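Nisin leader peptide-processing serine protease NisP (Lactococcus lactis subsp. lactis, PDB 4MZD) probably acts, through the subtilase domain held in this chain, as a serine endopeptidase that removes the leader peptide from the nisin precursor. Local coordinates at residues A205-M210 against G483-R488; A244-D249 against V275-S280. All blocks are in the same frame, centred on the assembly; numbering follows the deposited sequence.

Contact 1: A205-M210 against G483-R488; sequences AGQYLM and GAVSVR
Gly206 and Ser486 form a hydrogen-bonded antiparallel pair, and Ala205 faces Val487 in the adjoining non-hydrogen-bonded pair, so the C-terminal segment pairs a short strand alongside strand 200-210. Gly206 N donates to Ser486 O at 3.0 Å, and Ser486 N returns a bond to Gly206 O at 3.0 Å; the second is nearly straight, at 169°. On one face of this ladder Ala205 CB packs against Val485 CG1 at 4.0 Å. Further along, Val485 CG2 lies close to Gln207 OE1. With chi1 at 66°, Gln207 CG lies between the backbone N and the carbonyl carbon, and the chain then runs extended toward residues 483-485. Its amide is held there: OE1 is hydrogen-bonded to Tyr228 and NE2 to Glu224. Gln207 NE2 also donates to a water, 2.9 Å away, that is hydrogen-bonded to Gly483 N and Tyr208 O as well.

This is how a subtilisin binds substrate, as an antiparallel strand leading to the scissile bond. Here the protein's own C terminus fills the cleft like a product, in keeping with C-terminal autocleavage, and Arg488 probably occupies the P1 position. The Arg488 chain bends at chi2 (75°), and one face of its guanidinium lies over Gly206 CA, with CZ 3.6 Å away. Glycine has no side chain there to block it. Arg488 NH2 sits 3.9 Å from Tyr208 CZ, over the rim of one ring face; any cation-pi attraction is weak at most. NH1 makes a salt bridge with Asp277. The terminal carboxylate is hydrogen-bonded to Ser353 and His147, both predicted catalytic residues.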
# COMPACT_ATOMS: atom_id res chain seq x y z
N ALA A 205 -0.00 -0.81 4.58
CA ALA A 205 -0.03 -1.35 5.94
C ALA A 205 -1.33 -0.91 6.58
O ALA A 205 -1.93 0.07 6.13
CB ALA A 205 1.14 -0.82 6.74
N GLY A 206 -1.77 -1.59 7.63
CA GLY A 206 -3.00 -1.20 8.28
C GLY A 206 -3.31 -2.04 9.49
O GLY A 206 -2.49 -2.82 9.96
N GLN A 207 -4.52 -1.86 10.01
CA GLN A 207 -4.97 -2.57 11.20
C GLN A 207 -6.48 -2.49 11.29
O GLN A 207 -7.10 -1.55 10.75
CB GLN A 207 -4.37 -1.93 12.46
CG GLN A 207 -4.90 -0.53 12.71
CD GLN A 207 -4.14 0.25 13.77
OE1 GLN A 207 -3.57 1.28 13.48
NE2 GLN A 207 -4.15 -0.24 15.00
N TYR A 208 -7.09 -3.45 11.98
CA TYR A 208 -8.52 -3.39 12.23
C TYR A 208 -8.80 -2.70 13.56
O TYR A 208 -8.18 -3.02 14.59
CB TYR A 208 -9.15 -4.79 12.22
CG TYR A 208 -8.90 -5.50 10.92
CD1 TYR A 208 -9.45 -5.04 9.73
CD2 TYR A 208 -8.07 -6.61 10.86
CE1 TYR A 208 -9.19 -5.65 8.53
CE2 TYR A 208 -7.80 -7.24 9.66
CZ TYR A 208 -8.37 -6.76 8.50
OH TYR A 208 -8.11 -7.36 7.29
N LEU A 209 -9.73 -1.75 13.53
CA LEU A 209 -10.14 -1.01 14.71
C LEU A 209 -11.62 -1.26 14.97
O LEU A 209 -12.44 -1.16 14.06
CB LEU A 209 -9.93 0.49 14.48
CG LEU A 209 -8.50 0.93 14.16
CD1 LEU A 209 -8.46 2.42 13.85
CD2 LEU A 209 -7.56 0.60 15.30
N MET A 210 -11.96 -1.59 16.22
CA MET A 210 -13.36 -1.68 16.62
C MET A 210 -13.68 -0.36 17.29
O MET A 210 -13.17 -0.07 18.38
CB MET A 210 -13.60 -2.87 17.55
CG MET A 210 -15.09 -3.26 17.70
SD MET A 210 -15.46 -4.75 18.74
CE MET A 210 -15.24 -4.04 20.39
N GLY A 483 -3.97 -2.23 18.39
CA GLY A 483 -2.85 -1.32 18.27
C GLY A 483 -1.74 -1.77 17.35
O GLY A 483 -0.84 -0.98 17.06
N ALA A 484 -1.77 -3.02 16.89
CA ALA A 484 -0.70 -3.53 16.03
C ALA A 484 -0.97 -3.24 14.56
O ALA A 484 -1.93 -3.73 13.98
CB ALA A 484 -0.51 -5.02 16.24
N VAL A 485 -0.10 -2.44 13.94
CA VAL A 485 -0.15 -2.19 12.51
C VAL A 485 0.75 -3.21 11.83
O VAL A 485 1.87 -3.45 12.28
CB VAL A 485 0.32 -0.76 12.18
CG1 VAL A 485 0.44 -0.55 10.68
CG2 VAL A 485 -0.62 0.25 12.80
N SER A 486 0.26 -3.82 10.76
CA SER A 486 1.05 -4.81 10.05
C SER A 486 1.12 -4.48 8.57
O SER A 486 0.24 -3.81 8.02
CB SER A 486 0.50 -6.22 10.27
OG SER A 486 -0.85 -6.34 9.88
N VAL A 487 2.18 -4.94 7.92
CA VAL A 487 2.27 -4.77 6.48
C VAL A 487 1.15 -5.56 5.81
O VAL A 487 0.74 -6.62 6.30
CB VAL A 487 3.64 -5.21 5.92
CG1 VAL A 487 4.76 -4.35 6.49
CG2 VAL A 487 3.91 -6.71 6.16
N ARG A 488 0.64 -5.05 4.70
CA ARG A 488 -0.22 -5.82 3.82
C ARG A 488 0.64 -6.40 2.70
O ARG A 488 0.16 -6.75 1.61
CB ARG A 488 -1.40 -4.99 3.30
CG ARG A 488 -2.63 -5.01 4.21
CD ARG A 488 -2.47 -4.16 5.47
NE ARG A 488 -3.44 -4.48 6.52
CZ ARG A 488 -4.66 -3.94 6.63
NH1 ARG A 488 -5.09 -3.03 5.76
NH2 ARG A 488 -5.45 -4.30 7.63
OXT ARG A 488 1.86 -6.54 2.92
O HOH W 1 -5.69 -2.53 15.92

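Contact 2: A244-D249 against V275-S280; sequences AALGND and VVDAPS
Ala244 and Ser280 bring the backbones closest, with their CA atoms 5.1 Å apart. Here the end of strand 241-245 runs into a loop, and strand 275-278 turns away through a cis peptide bond before Pro279. No backbone ladder joins the two segments. The hydrogen bond between them runs from backbone to side chain: Gly247 N donates to Asp277 OD2 at 2.8 Å, with an angle of 161° at the hydrogen. OD2 receives it on its syn lone pair, the side of the other carboxylate oxygen. The Asp277 CG is anti to the backbone N (chi1 -169°), which carries the carboxylate across to the loop. Asn302 ND2 also binds OD2, while OD1 is taken up by Arg488. These partners fix the rotation of the buried carboxylate and probably favour its charged form.

Leu246 CD2 lies 3.5 Å from Ser280 OG and 4.0 Å from Asp277 OD2; the leucine and aspartate side chains cross at about a right angle. At the strand end Ala244 CB touches Ser280 CB at 4.0 Å and Pro279 CG at 4.2 Å.

Next to Gly247, Asn248 ND2 is hydrogen-bonded to Arg488 O, consistent with the oxyanion-hole asparagine of subtilases. By analogy with subtilisins, 244-248 probably forms one wall of the S1 pocket, strand 205-207 the other, and Asp277 lies at its base, which is consistent with a preference for arginine at P1.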
# COMPACT_ATOMS: atom_id res chain seq x y z
N ALA A 244 -4.17 3.67 0.44
CA ALA A 244 -3.93 2.68 1.49
C ALA A 244 -4.44 1.30 1.10
O ALA A 244 -5.51 1.16 0.49
CB ALA A 244 -4.59 3.13 2.79
N ALA A 245 -3.69 0.28 1.51
CA ALA A 245 -4.05 -1.10 1.20
C ALA A 245 -5.18 -1.65 2.06
O ALA A 245 -5.10 -1.60 3.29
CB ALA A 245 -2.85 -1.98 1.41
N LEU A 246 -6.19 -2.23 1.42
CA LEU A 246 -7.12 -3.09 2.14
C LEU A 246 -6.37 -4.31 2.68
O LEU A 246 -5.35 -4.72 2.13
CB LEU A 246 -8.23 -3.57 1.21
CG LEU A 246 -9.27 -2.54 0.78
CD1 LEU A 246 -10.19 -3.13 -0.26
CD2 LEU A 246 -10.07 -2.03 1.97
N GLY A 247 -6.89 -4.90 3.75
CA GLY A 247 -6.26 -6.07 4.34
C GLY A 247 -6.26 -7.28 3.43
O GLY A 247 -7.00 -7.34 2.44
N ASN A 248 -5.44 -8.26 3.79
CA ASN A 248 -5.32 -9.52 3.04
C ASN A 248 -5.98 -10.67 3.79
O ASN A 248 -5.43 -11.78 3.85
CB ASN A 248 -3.85 -9.88 2.81
CG ASN A 248 -3.10 -8.85 2.00
OD1 ASN A 248 -3.57 -8.37 0.96
ND2 ASN A 248 -1.89 -8.52 2.45
N ASP A 249 -7.16 -10.43 4.35
CA ASP A 249 -7.82 -11.41 5.22
C ASP A 249 -9.12 -11.95 4.64
O ASP A 249 -9.91 -12.58 5.35
CB ASP A 249 -8.02 -10.83 6.62
CG ASP A 249 -6.69 -10.52 7.28
OD1 ASP A 249 -5.90 -11.46 7.49
OD2 ASP A 249 -6.42 -9.33 7.56
N VAL A 275 -16.46 -2.51 13.13
CA VAL A 275 -15.07 -2.76 12.81
C VAL A 275 -14.73 -2.09 11.48
O VAL A 275 -15.50 -2.17 10.52
CB VAL A 275 -14.79 -4.27 12.69
CG1 VAL A 275 -13.30 -4.51 12.43
CG2 VAL A 275 -15.24 -4.99 13.95
N VAL A 276 -13.58 -1.43 11.45
CA VAL A 276 -13.07 -0.82 10.23
C VAL A 276 -11.64 -1.29 9.95
O VAL A 276 -10.90 -1.66 10.87
CB VAL A 276 -13.13 0.72 10.29
CG1 VAL A 276 -14.56 1.18 10.51
CG2 VAL A 276 -12.22 1.26 11.38
N ASP A 277 -11.28 -1.27 8.67
CA ASP A 277 -9.94 -1.55 8.15
C ASP A 277 -9.31 -0.17 7.97
O ASP A 277 -9.71 0.59 7.09
CB ASP A 277 -10.11 -2.31 6.82
CG ASP A 277 -8.81 -2.91 6.29
OD1 ASP A 277 -7.72 -2.53 6.77
OD2 ASP A 277 -8.90 -3.76 5.37
N ALA A 278 -8.37 0.18 8.85
CA ALA A 278 -7.78 1.52 8.89
C ALA A 278 -6.31 1.54 8.47
O ALA A 278 -5.55 0.64 8.82
CB ALA A 278 -7.92 2.09 10.30
N PRO A 279 -5.87 2.60 7.77
CA PRO A 279 -6.62 3.84 7.46
C PRO A 279 -7.39 3.84 6.14
O PRO A 279 -7.86 4.90 5.72
CB PRO A 279 -5.51 4.89 7.40
CG PRO A 279 -4.32 4.12 6.87
CD PRO A 279 -4.43 2.76 7.51
N SER A 280 -7.57 2.69 5.50
CA SER A 280 -8.26 2.68 4.21
C SER A 280 -9.74 3.08 4.29
O SER A 280 -10.32 3.49 3.29
CB SER A 280 -8.12 1.32 3.51
OG SER A 280 -8.84 0.32 4.20

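In the fold
From the N terminus, the chain first lays down strand 200-210, one side of contact 1. It then passes through helix 222-238 to strand 241-245 and the loop that follows. Contact 2 closes a short loop of 25 residues from there, which includes helix 256-264, and brings back strand 275-278, antiparallel to strand 200-210. Much later, after residues 408-475, which are not modelled, the C terminus returns to complete contact 1. Contact 2 therefore nests within the much longer loop of contact 1. The two touch through Tyr208 and Asp249. Together they tie the central sheet, the probable S1 pocket and the predicted catalytic residues to the C-terminal tail.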